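Glucose-6-phosphate isomerase like protein (Thermus thermophilus, PDB 1WIW) probably binds phosphorylated sugars and may interconvert glucose 6-phosphate or mannose 6-phosphate with fructose 6-phosphate. Local coordinates at residues 160-165 against 271-276; 183-188 against 277-282; 64-69 against 90-95. One frame throughout, in Å; residues are numbered along the deposited sequence.

Interaction 1: 160-165 against 271-276; sequences LLERLP and LLYGVD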
ATOM      1  N   LEU B 160      15.750 -13.197  -6.981  1.00 10.93           N
ATOM      2  CA  LEU B 160      14.355 -12.889  -7.269  1.00  9.92           C
ATOM      3  C   LEU B 160      13.843 -13.566  -8.545  1.00  9.24           C
ATOM      4  O   LEU B 160      12.636 -13.605  -8.793  1.00  9.80           O
ATOM      5  CB  LEU B 160      14.177 -11.365  -7.362  1.00 12.25           C
ATOM      6  CG  LEU B 160      13.787 -10.584  -6.096  1.00 16.21           C
ATOM      7  CD1 LEU B 160      14.304 -11.257  -4.848  1.00 15.36           C
ATOM      8  CD2 LEU B 160      14.298  -9.156  -6.206  1.00 14.95           C
ATOM      9  N   LEU B 161      14.759 -14.109  -9.342  1.00 10.04           N
ATOM     10  CA  LEU B 161      14.386 -14.774 -10.586  1.00 11.90           C
ATOM     11  C   LEU B 161      13.385 -15.900 -10.330  1.00 11.82           C
ATOM     12  O   LEU B 161      13.646 -16.810  -9.544  1.00 10.77           O
ATOM     13  CB  LEU B 161      15.634 -15.330 -11.285  1.00 13.39           C
ATOM     14  CG  LEU B 161      15.425 -16.142 -12.569  1.00 17.03           C
ATOM     15  CD1 LEU B 161      14.724 -15.307 -13.620  1.00 14.11           C
ATOM     16  CD2 LEU B 161      16.772 -16.628 -13.085  1.00 18.11           C
ATOM     17  N   GLU B 162      12.235 -15.813 -10.994  1.00 12.81           N
ATOM     18  CA  GLU B 162      11.169 -16.802 -10.868  1.00 15.82           C
ATOM     19  C   GLU B 162      10.621 -16.954  -9.453  1.00 16.08           C
ATOM     20  O   GLU B 162      10.222 -18.044  -9.030  1.00 15.38           O
ATOM     21  CB  GLU B 162      11.639 -18.151 -11.415  1.00 18.24           C
ATOM     22  CG  GLU B 162      11.851 -18.114 -12.922  1.00 24.90           C
ATOM     23  CD  GLU B 162      12.285 -19.441 -13.493  1.00 28.55           C
ATOM     24  OE1 GLU B 162      11.556 -20.438 -13.304  1.00 33.16           O
ATOM     25  OE2 GLU B 162      13.356 -19.485 -14.138  1.00 31.17           O
ATOM     26  N   ARG B 163      10.613 -15.847  -8.723  1.00 14.09           N
ATOM     27  CA  ARG B 163      10.068 -15.822  -7.374  1.00 15.26           C
ATOM     28  C   ARG B 163       9.152 -14.620  -7.273  1.00 14.10           C
ATOM     29  O   ARG B 163       9.184 -13.739  -8.131  1.00 14.84           O
ATOM     30  CB  ARG B 163      11.169 -15.705  -6.323  1.00 16.03           C
ATOM     31  CG  ARG B 163      11.907 -17.006  -6.053  1.00 19.55           C
ATOM     32  CD  ARG B 163      12.529 -16.963  -4.672  1.00 24.48           C
ATOM     33  NE  ARG B 163      13.974 -17.134  -4.720  1.00 29.79           N
ATOM     34  CZ  ARG B 163      14.580 -18.307  -4.842  1.00 30.43           C
ATOM     35  NH1 ARG B 163      13.863 -19.417  -4.922  1.00 32.14           N
ATOM     36  NH2 ARG B 163      15.903 -18.363  -4.899  1.00 31.22           N
ATOM     37  N   LEU B 164       8.321 -14.601  -6.238  1.00 11.89           N
ATOM     38  CA  LEU B 164       7.405 -13.493  -6.007  1.00 10.79           C
ATOM     39  C   LEU B 164       7.999 -12.707  -4.848  1.00  9.89           C
ATOM     40  O   LEU B 164       7.891 -13.115  -3.695  1.00  9.78           O
ATOM     41  CB  LEU B 164       6.017 -14.017  -5.624  1.00 10.60           C
ATOM     42  CG  LEU B 164       4.968 -12.959  -5.273  1.00 11.56           C
ATOM     43  CD1 LEU B 164       4.785 -12.009  -6.448  1.00 10.07           C
ATOM     44  CD2 LEU B 164       3.645 -13.639  -4.919  1.00 11.12           C
ATOM     45  N   PRO B 165       8.663 -11.581  -5.142  1.00  9.98           N
ATOM     46  CA  PRO B 165       9.255 -10.796  -4.058  1.00  9.10           C
ATOM     47  C   PRO B 165       8.262 -10.087  -3.148  1.00 10.55           C
ATOM     48  O   PRO B 165       7.239  -9.558  -3.590  1.00  9.64           O
ATOM     49  CB  PRO B 165      10.187  -9.825  -4.792  1.00 12.18           C
ATOM     50  CG  PRO B 165       9.549  -9.670  -6.124  1.00 11.33           C
ATOM     51  CD  PRO B 165       9.056 -11.055  -6.461  1.00 10.81           C
ATOM     52  N   LEU B 271      16.580  -8.024 -17.457  1.00  7.82           N
ATOM     53  CA  LEU B 271      17.554  -8.638 -18.356  1.00  8.91           C
ATOM     54  C   LEU B 271      17.543 -10.155 -18.195  1.00  9.56           C
ATOM     55  O   LEU B 271      17.683 -10.888 -19.175  1.00 10.27           O
ATOM     56  CB  LEU B 271      18.964  -8.084 -18.100  1.00 10.92           C
ATOM     57  CG  LEU B 271      19.149  -6.580 -18.348  1.00 12.56           C
ATOM     58  CD1 LEU B 271      20.637  -6.236 -18.360  1.00 13.76           C
ATOM     59  CD2 LEU B 271      18.522  -6.192 -19.681  1.00 12.85           C
ATOM     60  N   LEU B 272      17.374 -10.630 -16.965  1.00  7.77           N
ATOM     61  CA  LEU B 272      17.319 -12.071 -16.723  1.00  8.57           C
ATOM     62  C   LEU B 272      16.099 -12.704 -17.404  1.00  9.79           C
ATOM     63  O   LEU B 272      16.144 -13.862 -17.820  1.00 10.30           O
ATOM     64  CB  LEU B 272      17.295 -12.363 -15.218  1.00 10.63           C
ATOM     65  CG  LEU B 272      18.600 -12.088 -14.458  1.00  9.88           C
ATOM     66  CD1 LEU B 272      18.407 -12.389 -12.978  1.00 11.65           C
ATOM     67  CD2 LEU B 272      19.715 -12.951 -15.026  1.00  9.82           C
ATOM     68  N   TYR B 273      15.009 -11.949 -17.517  1.00  7.83           N
ATOM     69  CA  TYR B 273      13.811 -12.454 -18.186  1.00  8.86           C
ATOM     70  C   TYR B 273      13.883 -12.157 -19.683  1.00  9.93           C
ATOM     71  O   TYR B 273      12.982 -12.504 -20.439  1.00  9.65           O
ATOM     72  CB  TYR B 273      12.544 -11.816 -17.605  1.00  9.79           C
ATOM     73  CG  TYR B 273      12.170 -12.329 -16.235  1.00 12.42           C
ATOM     74  CD1 TYR B 273      12.063 -13.697 -15.990  1.00 10.78           C
ATOM     75  CD2 TYR B 273      11.900 -11.446 -15.183  1.00 11.82           C
ATOM     76  CE1 TYR B 273      11.695 -14.178 -14.740  1.00 13.13           C
ATOM     77  CE2 TYR B 273      11.528 -11.920 -13.925  1.00 12.66           C
ATOM     78  CZ  TYR B 273      11.428 -13.288 -13.714  1.00 13.25           C
ATOM     79  OH  TYR B 273      11.046 -13.770 -12.483  1.00 14.47           O
ATOM     80  N   GLY B 274      14.958 -11.498 -20.097  1.00 10.83           N
ATOM     81  CA  GLY B 274      15.133 -11.171 -21.501  1.00 11.93           C
ATOM     82  C   GLY B 274      14.164 -10.141 -22.045  1.00 12.36           C
ATOM     83  O   GLY B 274      13.836 -10.159 -23.229  1.00 11.10           O
ATOM     84  N   VAL B 275      13.681  -9.247 -21.189  1.00 12.75           N
ATOM     85  CA  VAL B 275      12.767  -8.215 -21.657  1.00 13.15           C
ATOM     86  C   VAL B 275      13.405  -6.847 -21.507  1.00 12.20           C
ATOM     87  O   VAL B 275      14.319  -6.651 -20.700  1.00 11.33           O
ATOM     88  CB  VAL B 275      11.419  -8.229 -20.895  1.00 16.23           C
ATOM     89  CG1 VAL B 275      10.690  -9.544 -21.159  1.00 16.30           C
ATOM     90  CG2 VAL B 275      11.651  -8.013 -19.405  1.00 16.94           C
ATOM     91  N   ASP B 276      12.929  -5.907 -22.306  1.00  9.42           N
ATOM     92  CA  ASP B 276      13.448  -4.554 -22.278  1.00 10.47           C
ATOM     93  C   ASP B 276      13.026  -3.880 -20.973  1.00  9.46           C
ATOM     94  O   ASP B 276      11.841  -3.782 -20.674  1.00  8.56           O
ATOM     95  CB  ASP B 276      12.898  -3.765 -23.466  1.00 11.96           C
ATOM     96  CG  ASP B 276      13.599  -2.435 -23.658  1.00 14.49           C
ATOM     97  OD1 ASP B 276      14.212  -1.937 -22.690  1.00 12.52           O
ATOM     98  OD2 ASP B 276      13.530  -1.884 -24.777  1.00 17.25           O
TER
HETATM   99  O   HOH W   1      10.581 -12.061 -10.337  1.00 11.65           O
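Tyr273 meets the type II beta turn from Leu160 to Arg163, which leads from helix 152-160 into strand 164-168 of the C-terminal SIS domain. Its hydroxyl OH accepts a hydrogen bond from the backbone N of Glu162, 2.8 Å away, with an N-H...O angle of 153°. Beside this bond, CD1 of Leu161 packs 3.4 Å from CE1 of the Tyr273 ring. The two side chains run in opposite senses, each passing alongside the other. CD1 of Leu161 also touches CB of Leu272, at 4.2 Å. The leucine reaches both because its CG stands anti to the backbone N (chi1 176°).

The turn is closed by its own bond from Arg163 N to Leu160 O. On the other side, helix 251-272 ends in a Schellman motif, with Gly274 at positive phi. A phenylalanine in place of Tyr273 would keep the ring but would probably leave the Glu162 N-H without this acceptor, and a water that joins the hydroxyl to Leu160 O without one of its partners. Tyr273 also packs on Ala208 of the second subunit, so the contact lies close to the dimer interface. The water sits in the plane of the tyrosine ring, 2.8 Å from Tyr273 OH, and is hydrogen-bonded to Leu160 O at 3.0 Å, probably as donor.

Interaction 2: 183-188 against 277-282; sequences FARVAK and PGDHGL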
ATOM      1  N   PHE B 183       9.735  -2.606  -9.824  1.00  6.29           N
ATOM      2  CA  PHE B 183       9.771  -3.960 -10.366  1.00  7.81           C
ATOM      3  C   PHE B 183       8.721  -4.227 -11.436  1.00  7.78           C
ATOM      4  O   PHE B 183       8.906  -5.086 -12.303  1.00  8.49           O
ATOM      5  CB  PHE B 183       9.672  -4.979  -9.232  1.00  6.70           C
ATOM      6  CG  PHE B 183      11.001  -5.278  -8.597  1.00  7.09           C
ATOM      7  CD1 PHE B 183      11.757  -6.367  -9.019  1.00 10.33           C
ATOM      8  CD2 PHE B 183      11.547  -4.409  -7.660  1.00  6.61           C
ATOM      9  CE1 PHE B 183      13.044  -6.584  -8.524  1.00  9.65           C
ATOM     10  CE2 PHE B 183      12.831  -4.613  -7.156  1.00  9.53           C
ATOM     11  CZ  PHE B 183      13.581  -5.704  -7.590  1.00 11.33           C
ATOM     12  N   ALA B 184       7.622  -3.491 -11.388  1.00  8.35           N
ATOM     13  CA  ALA B 184       6.590  -3.670 -12.398  1.00  9.22           C
ATOM     14  C   ALA B 184       6.984  -2.885 -13.648  1.00  9.59           C
ATOM     15  O   ALA B 184       6.945  -3.412 -14.759  1.00 10.07           O
ATOM     16  CB  ALA B 184       5.238  -3.189 -11.879  1.00  7.55           C
ATOM     17  N   ARG B 185       7.399  -1.634 -13.469  1.00  8.23           N
ATOM     18  CA  ARG B 185       7.738  -0.825 -14.632  1.00  9.15           C
ATOM     19  C   ARG B 185       9.043  -1.172 -15.332  1.00  7.94           C
ATOM     20  O   ARG B 185       9.124  -1.111 -16.560  1.00  5.64           O
ATOM     21  CB  ARG B 185       7.748   0.671 -14.301  1.00 11.99           C
ATOM     22  CG  ARG B 185       7.641   1.477 -15.589  1.00 18.19           C
ATOM     23  CD  ARG B 185       8.294   2.833 -15.558  1.00 21.59           C
ATOM     24  NE  ARG B 185       7.520   3.808 -14.813  1.00 23.38           N
ATOM     25  CZ  ARG B 185       7.399   5.081 -15.170  1.00 20.60           C
ATOM     26  NH1 ARG B 185       6.679   5.906 -14.427  1.00 20.34           N
ATOM     27  NH2 ARG B 185       7.980   5.519 -16.279  1.00 18.90           N
ATOM     28  N   VAL B 186      10.059  -1.531 -14.553  1.00  5.84           N
ATOM     29  CA  VAL B 186      11.365  -1.873 -15.100  1.00  6.06           C
ATOM     30  C   VAL B 186      11.533  -3.374 -15.337  1.00  8.05           C
ATOM     31  O   VAL B 186      11.906  -3.794 -16.434  1.00  9.12           O
ATOM     32  CB  VAL B 186      12.487  -1.373 -14.170  1.00  7.93           C
ATOM     33  CG1 VAL B 186      13.856  -1.825 -14.688  1.00  8.70           C
ATOM     34  CG2 VAL B 186      12.438   0.146 -14.081  1.00  6.52           C
ATOM     35  N   ALA B 187      11.248  -4.185 -14.318  1.00  5.82           N
ATOM     36  CA  ALA B 187      11.397  -5.631 -14.455  1.00  7.30           C
ATOM     37  C   ALA B 187      10.167  -6.295 -15.081  1.00  7.58           C
ATOM     38  O   ALA B 187      10.205  -7.477 -15.424  1.00  8.70           O
ATOM     39  CB  ALA B 187      11.707  -6.260 -13.090  1.00  5.12           C
ATOM     40  N   LYS B 188       9.089  -5.527 -15.241  1.00  7.17           N
ATOM     41  CA  LYS B 188       7.854  -6.034 -15.834  1.00  7.51           C
ATOM     42  C   LYS B 188       7.395  -7.267 -15.048  1.00  8.18           C
ATOM     43  O   LYS B 188       6.785  -8.188 -15.607  1.00  6.67           O
ATOM     44  CB  LYS B 188       8.098  -6.420 -17.305  1.00  9.51           C
ATOM     45  CG  LYS B 188       8.838  -5.368 -18.149  1.00  9.13           C
ATOM     46  CD  LYS B 188       8.060  -4.064 -18.244  1.00 11.81           C
ATOM     47  CE  LYS B 188       8.682  -3.098 -19.252  1.00 10.96           C
ATOM     48  NZ  LYS B 188      10.058  -2.655 -18.876  1.00 10.62           N
ATOM     49  N   PRO B 277      14.001  -3.417 -20.176  1.00 10.06           N
ATOM     50  CA  PRO B 277      13.725  -2.743 -18.901  1.00  9.79           C
ATOM     51  C   PRO B 277      13.149  -1.339 -19.112  1.00 11.83           C
ATOM     52  O   PRO B 277      12.562  -0.751 -18.199  1.00  9.71           O
ATOM     53  CB  PRO B 277      15.092  -2.713 -18.229  1.00  9.16           C
ATOM     54  CG  PRO B 277      16.029  -2.585 -19.399  1.00 12.20           C
ATOM     55  CD  PRO B 277      15.451  -3.559 -20.398  1.00  9.39           C
ATOM     56  N   GLY B 278      13.315  -0.809 -20.323  1.00 11.96           N
ATOM     57  CA  GLY B 278      12.805   0.519 -20.623  1.00 14.97           C
ATOM     58  C   GLY B 278      11.299   0.528 -20.821  1.00 16.58           C
ATOM     59  O   GLY B 278      10.677  -0.532 -20.888  1.00 15.95           O
ATOM     60  N   ASP B 279      10.713   1.721 -20.912  1.00 17.93           N
ATOM     61  CA  ASP B 279       9.273   1.857 -21.101  1.00 21.72           C
ATOM     62  C   ASP B 279       8.879   1.575 -22.549  1.00 25.32           C
ATOM     63  O   ASP B 279       7.849   0.956 -22.817  1.00 26.24           O
ATOM     64  CB  ASP B 279       8.800   3.278 -20.751  1.00 19.35           C
ATOM     65  CG  ASP B 279       8.928   3.605 -19.266  1.00 17.06           C
ATOM     66  OD1 ASP B 279       8.972   2.669 -18.435  1.00 12.58           O
ATOM     67  OD2 ASP B 279       8.963   4.808 -18.931  1.00 14.45           O
ATOM     68  N   HIS B 280       9.716   2.047 -23.466  1.00 28.82           N
ATOM     69  CA  HIS B 280       9.508   1.916 -24.905  1.00 33.38           C
ATOM     70  C   HIS B 280       8.060   1.969 -25.390  1.00 32.77           C
ATOM     71  O   HIS B 280       7.574   1.045 -26.040  1.00 34.53           O
ATOM     72  CB  HIS B 280      10.210   0.660 -25.453  1.00 36.40           C
ATOM     73  CG  HIS B 280       9.677  -0.634 -24.919  1.00 40.06           C
ATOM     74  ND1 HIS B 280       9.737  -0.973 -23.585  1.00 41.58           N
ATOM     75  CD2 HIS B 280       9.124  -1.696 -25.553  1.00 42.11           C
ATOM     76  CE1 HIS B 280       9.248  -2.190 -23.420  1.00 42.26           C
ATOM     77  NE2 HIS B 280       8.869  -2.650 -24.598  1.00 43.66           N
ATOM     78  N   GLY B 281       7.383   3.068 -25.063  1.00 33.15           N
ATOM     79  CA  GLY B 281       6.014   3.293 -25.493  1.00 33.09           C
ATOM     80  C   GLY B 281       4.872   2.495 -24.891  1.00 33.14           C
ATOM     81  O   GLY B 281       3.732   2.647 -25.326  1.00 33.35           O
ATOM     82  N   LEU B 282       5.150   1.661 -23.895  1.00 32.49           N
ATOM     83  CA  LEU B 282       4.101   0.851 -23.276  1.00 32.45           C
ATOM     84  C   LEU B 282       3.123   1.630 -22.397  1.00 31.33           C
ATOM     85  O   LEU B 282       1.979   1.214 -22.219  1.00 29.92           O
ATOM     86  CB  LEU B 282       4.727  -0.272 -22.441  1.00 33.91           C
ATOM     87  CG  LEU B 282       5.310  -1.480 -23.181  1.00 35.87           C
ATOM     88  CD1 LEU B 282       6.214  -1.020 -24.308  1.00 35.98           C
ATOM     89  CD2 LEU B 282       6.073  -2.355 -22.196  1.00 36.06           C
TER
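Charge pairing joins Arg185 to Asp279. NH2 of Arg185 forms a salt bridge with OD2 of Asp279, 2.9 Å away. The carboxylate oxygen is met on its syn side, but the bond is bent, with an N-H...O angle of 134°. The two flat groups are turned 40° from each other. The bend of the arginine at chi3 (-76°) turns the guanidinium alongside the carboxylate, so that NH2 meets OD2 while CD lies 3.0 Å from OD1 of Asp279. The guanidinium has further partners: its NH1 forms salt bridges with Glu46 and with Glu200 of the second subunit.

Hydrogen bonds gather at Lys188. Its NZ donates to Gly278 O at 3.0 Å and, within its own segment, to Arg185 O at 2.9 Å. It also bonds to Asp276 O. The ammonium group thus ties the end of helix 174-185 to the loop by way of backbone carbonyls. Gly278 O is shared: ND1 of His280 reaches it from the opposite face of the carbonyl plane. Weak CA-H...O contacts run from Val186 CA to Pro277 O and from Pro277 CA to Val186 O.

Apolar contact is made mainly by Val186 and Pro277, with CG1 of Val186 3.9 Å from CB of Pro277. CD2 of Leu282 packs on CE of Lys188 at 4.0 Å.

The contact joins the C-terminal end of helix 174-185 to the loop between helices 251-272 and 284-288. Val186 and Pro277 both also touch Leu17 of helix 17-23. Pro277 rests on Tyr267 and Ala270 of helix 251-272, and Ala184 packs on Phe201 of the second subunit.

Interaction 3: 64-69 against 90-95; sequences TLFLLE and RVVRVG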
ATOM      1  N   THR B  64       3.575  28.660  -1.068  1.00 26.03           N
ATOM      2  CA  THR B  64       3.629  27.906  -2.311  1.00 23.86           C
ATOM      3  C   THR B  64       3.162  26.467  -2.132  1.00 23.79           C
ATOM      4  O   THR B  64       3.507  25.799  -1.156  1.00 23.36           O
ATOM      5  CB  THR B  64       5.062  27.860  -2.885  1.00 24.48           C
ATOM      6  OG1 THR B  64       5.546  29.191  -3.089  1.00 24.22           O
ATOM      7  CG2 THR B  64       5.078  27.119  -4.211  1.00 23.31           C
ATOM      8  N   LEU B  65       2.373  26.001  -3.091  1.00 23.70           N
ATOM      9  CA  LEU B  65       1.870  24.637  -3.082  1.00 23.31           C
ATOM     10  C   LEU B  65       2.436  23.971  -4.327  1.00 21.31           C
ATOM     11  O   LEU B  65       2.120  24.368  -5.449  1.00 19.61           O
ATOM     12  CB  LEU B  65       0.337  24.629  -3.117  1.00 23.77           C
ATOM     13  CG  LEU B  65      -0.427  23.296  -3.167  1.00 26.48           C
ATOM     14  CD1 LEU B  65      -0.309  22.682  -4.548  1.00 28.34           C
ATOM     15  CD2 LEU B  65       0.100  22.342  -2.102  1.00 26.65           C
ATOM     16  N   PHE B  66       3.301  22.983  -4.126  1.00 20.01           N
ATOM     17  CA  PHE B  66       3.896  22.268  -5.244  1.00 19.32           C
ATOM     18  C   PHE B  66       3.005  21.093  -5.622  1.00 19.22           C
ATOM     19  O   PHE B  66       2.806  20.167  -4.837  1.00 19.92           O
ATOM     20  CB  PHE B  66       5.292  21.771  -4.874  1.00 19.01           C
ATOM     21  CG  PHE B  66       6.292  22.871  -4.693  1.00 17.91           C
ATOM     22  CD1 PHE B  66       6.741  23.607  -5.785  1.00 17.69           C
ATOM     23  CD2 PHE B  66       6.775  23.185  -3.429  1.00 18.78           C
ATOM     24  CE1 PHE B  66       7.657  24.644  -5.620  1.00 15.90           C
ATOM     25  CE2 PHE B  66       7.692  24.221  -3.252  1.00 17.94           C
ATOM     26  CZ  PHE B  66       8.133  24.952  -4.350  1.00 18.49           C
ATOM     27  N   LEU B  67       2.462  21.152  -6.832  1.00 18.10           N
ATOM     28  CA  LEU B  67       1.581  20.106  -7.338  1.00 17.97           C
ATOM     29  C   LEU B  67       2.421  19.227  -8.259  1.00 15.76           C
ATOM     30  O   LEU B  67       2.687  19.601  -9.395  1.00 17.01           O
ATOM     31  CB  LEU B  67       0.434  20.755  -8.115  1.00 19.91           C
ATOM     32  CG  LEU B  67      -0.959  20.130  -8.064  1.00 23.74           C
ATOM     33  CD1 LEU B  67      -1.380  19.917  -6.618  1.00 24.89           C
ATOM     34  CD2 LEU B  67      -1.946  21.051  -8.781  1.00 23.16           C
ATOM     35  N   LEU B  68       2.849  18.069  -7.760  1.00 13.77           N
ATOM     36  CA  LEU B  68       3.684  17.160  -8.545  1.00 14.42           C
ATOM     37  C   LEU B  68       2.827  16.239  -9.409  1.00 15.14           C
ATOM     38  O   LEU B  68       2.484  15.125  -9.005  1.00 14.71           O
ATOM     39  CB  LEU B  68       4.582  16.341  -7.605  1.00 13.24           C
ATOM     40  CG  LEU B  68       5.278  17.161  -6.509  1.00 14.52           C
ATOM     41  CD1 LEU B  68       6.249  16.283  -5.732  1.00 15.73           C
ATOM     42  CD2 LEU B  68       6.018  18.334  -7.134  1.00 14.32           C
ATOM     43  N   GLU B  69       2.494  16.717 -10.605  1.00 14.18           N
ATOM     44  CA  GLU B  69       1.650  15.977 -11.537  1.00 14.23           C
ATOM     45  C   GLU B  69       2.421  14.920 -12.314  1.00 12.99           C
ATOM     46  O   GLU B  69       2.737  15.106 -13.494  1.00 12.34           O
ATOM     47  CB  GLU B  69       0.986  16.955 -12.505  1.00 16.50           C
ATOM     48  CG  GLU B  69       0.270  18.086 -11.794  1.00 21.55           C
ATOM     49  CD  GLU B  69      -0.408  19.055 -12.742  1.00 25.74           C
ATOM     50  OE1 GLU B  69      -0.984  20.050 -12.248  1.00 28.87           O
ATOM     51  OE2 GLU B  69      -0.368  18.827 -13.970  1.00 29.02           O
ATOM     52  N   ARG B  90       0.366  30.043  -3.689  1.00 32.22           N
ATOM     53  CA  ARG B  90       0.754  30.053  -5.092  1.00 31.02           C
ATOM     54  C   ARG B  90       0.924  28.606  -5.537  1.00 29.64           C
ATOM     55  O   ARG B  90       1.602  27.822  -4.873  1.00 27.70           O
ATOM     56  CB  ARG B  90       2.075  30.797  -5.277  1.00 32.05           C
ATOM     57  CG  ARG B  90       2.633  30.698  -6.686  1.00 32.79           C
ATOM     58  CD  ARG B  90       4.056  31.218  -6.760  1.00 33.89           C
ATOM     59  NE  ARG B  90       4.651  30.960  -8.067  1.00 34.83           N
ATOM     60  CZ  ARG B  90       5.914  31.225  -8.380  1.00 36.03           C
ATOM     61  NH1 ARG B  90       6.724  31.760  -7.477  1.00 36.27           N
ATOM     62  NH2 ARG B  90       6.369  30.955  -9.596  1.00 35.83           N
ATOM     63  N   VAL B  91       0.308  28.255  -6.659  1.00 29.88           N
ATOM     64  CA  VAL B  91       0.400  26.894  -7.171  1.00 28.94           C
ATOM     65  C   VAL B  91       1.497  26.747  -8.218  1.00 28.27           C
ATOM     66  O   VAL B  91       1.542  27.492  -9.196  1.00 27.94           O
ATOM     67  CB  VAL B  91      -0.935  26.443  -7.800  1.00 29.63           C
ATOM     68  CG1 VAL B  91      -0.813  25.019  -8.323  1.00 29.53           C
ATOM     69  CG2 VAL B  91      -2.050  26.537  -6.773  1.00 28.00           C
ATOM     70  N   VAL B  92       2.385  25.781  -7.997  1.00 26.85           N
ATOM     71  CA  VAL B  92       3.469  25.510  -8.930  1.00 24.17           C
ATOM     72  C   VAL B  92       3.333  24.074  -9.419  1.00 23.52           C
ATOM     73  O   VAL B  92       3.545  23.126  -8.663  1.00 23.50           O
ATOM     74  CB  VAL B  92       4.851  25.694  -8.276  1.00 24.29           C
ATOM     75  CG1 VAL B  92       5.940  25.307  -9.263  1.00 24.44           C
ATOM     76  CG2 VAL B  92       5.033  27.141  -7.844  1.00 23.78           C
ATOM     77  N   ARG B  93       2.974  23.930 -10.691  1.00 21.29           N
ATOM     78  CA  ARG B  93       2.782  22.627 -11.309  1.00 19.81           C
ATOM     79  C   ARG B  93       4.084  22.059 -11.854  1.00 18.12           C
ATOM     80  O   ARG B  93       4.746  22.678 -12.689  1.00 18.28           O
ATOM     81  CB  ARG B  93       1.768  22.737 -12.447  1.00 20.04           C
ATOM     82  CG  ARG B  93       0.389  23.228 -12.030  1.00 24.45           C
ATOM     83  CD  ARG B  93      -0.477  23.450 -13.260  1.00 26.73           C
ATOM     84  NE  ARG B  93      -0.635  22.221 -14.032  1.00 30.12           N
ATOM     85  CZ  ARG B  93      -1.018  22.177 -15.304  1.00 31.42           C
ATOM     86  NH1 ARG B  93      -1.284  23.299 -15.960  1.00 33.43           N
ATOM     87  NH2 ARG B  93      -1.134  21.010 -15.921  1.00 31.85           N
ATOM     88  N   VAL B  94       4.436  20.873 -11.373  1.00 16.54           N
ATOM     89  CA  VAL B  94       5.649  20.183 -11.789  1.00 15.92           C
ATOM     90  C   VAL B  94       5.245  18.812 -12.328  1.00 16.50           C
ATOM     91  O   VAL B  94       4.690  17.997 -11.592  1.00 15.86           O
ATOM     92  CB  VAL B  94       6.605  19.992 -10.592  1.00 16.15           C
ATOM     93  CG1 VAL B  94       7.896  19.368 -11.052  1.00 14.15           C
ATOM     94  CG2 VAL B  94       6.867  21.325  -9.917  1.00 15.85           C
ATOM     95  N   GLY B  95       5.515  18.561 -13.608  1.00 16.45           N
ATOM     96  CA  GLY B  95       5.150  17.279 -14.190  1.00 18.76           C
ATOM     97  C   GLY B  95       5.587  17.090 -15.629  1.00 19.94           C
ATOM     98  O   GLY B  95       6.542  17.718 -16.080  1.00 18.28           O
TER
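Glu69 and Arg93 form a salt bridge where two neighbouring parallel strands, 64-70 and 90-95, run side by side in the four-stranded parallel sheet of the N-terminal SIS-type domain. With helix 76-83 between them, the strands make a beta-alpha-beta unit.

Arg93 can be followed outward. Its CB lies 3.9 Å from OE1 of Glu69, and CG and CD pass the same oxygen closely. A bend at chi3 (59°) then turns the guanidinium toward the carboxylate. NE donates to OE1 of Glu69 at 2.8 Å. NH2 donates to OE2 at 3.0 Å, in the guanidinium plane and on the syn lone pair. This is a side-on, two-nitrogen grip, with the carboxylate and guanidinium planes 31° apart. Two such bonds limit how far either group can turn.

On the other face of the sheet, Phe66 and Val92 lie side by side, with CD1 of the ring 3.8 Å from CB of the valine. Leu68 and Val94 pair the same way. CG2 of Thr64 sits over one face of the Phe66 ring, toward its rim, and also touches CG2 of Val92 at 3.6 Å. Helix 110-121 covers this face, touching Phe66 and Leu68, while helix 76-83 packs against Leu67 and Glu69 on the other.

Leu65 and Leu67 each bond the other strand through both N and O: Leu65 to Arg90 O and Val92 N, Leu67 to Val92 O and Val94 N. The bond from Glu69 N to Val94 O is weak. The straightest joins Val94 N to Leu67 O, 2.9 Å long with an N-H...O angle of 179°.

In the fold
Interaction 3 comes first; both its strands precede the segments of the other two. It lies in the parallel sheet of the N-terminal domain, its centre about 36 Å from that of interaction 1 and about 27 Å from that of interaction 2. Interactions 1 and 2 belong to the C-terminal SIS domain, with centres about 12 Å apart. Their segments alternate along the chain: 160-165, 183-188, 271-276, 277-282. One run, from the last turn of helix 251-272 into the loop after it, serves both contacts. The two also touch directly, through packing of Leu160 on Phe183 and a probable hydrogen bond from Lys188 NZ to Asp276 O. Both reach the second subunit. Interaction 3 pairs two strands of its sheet, and no other chain touches its segments.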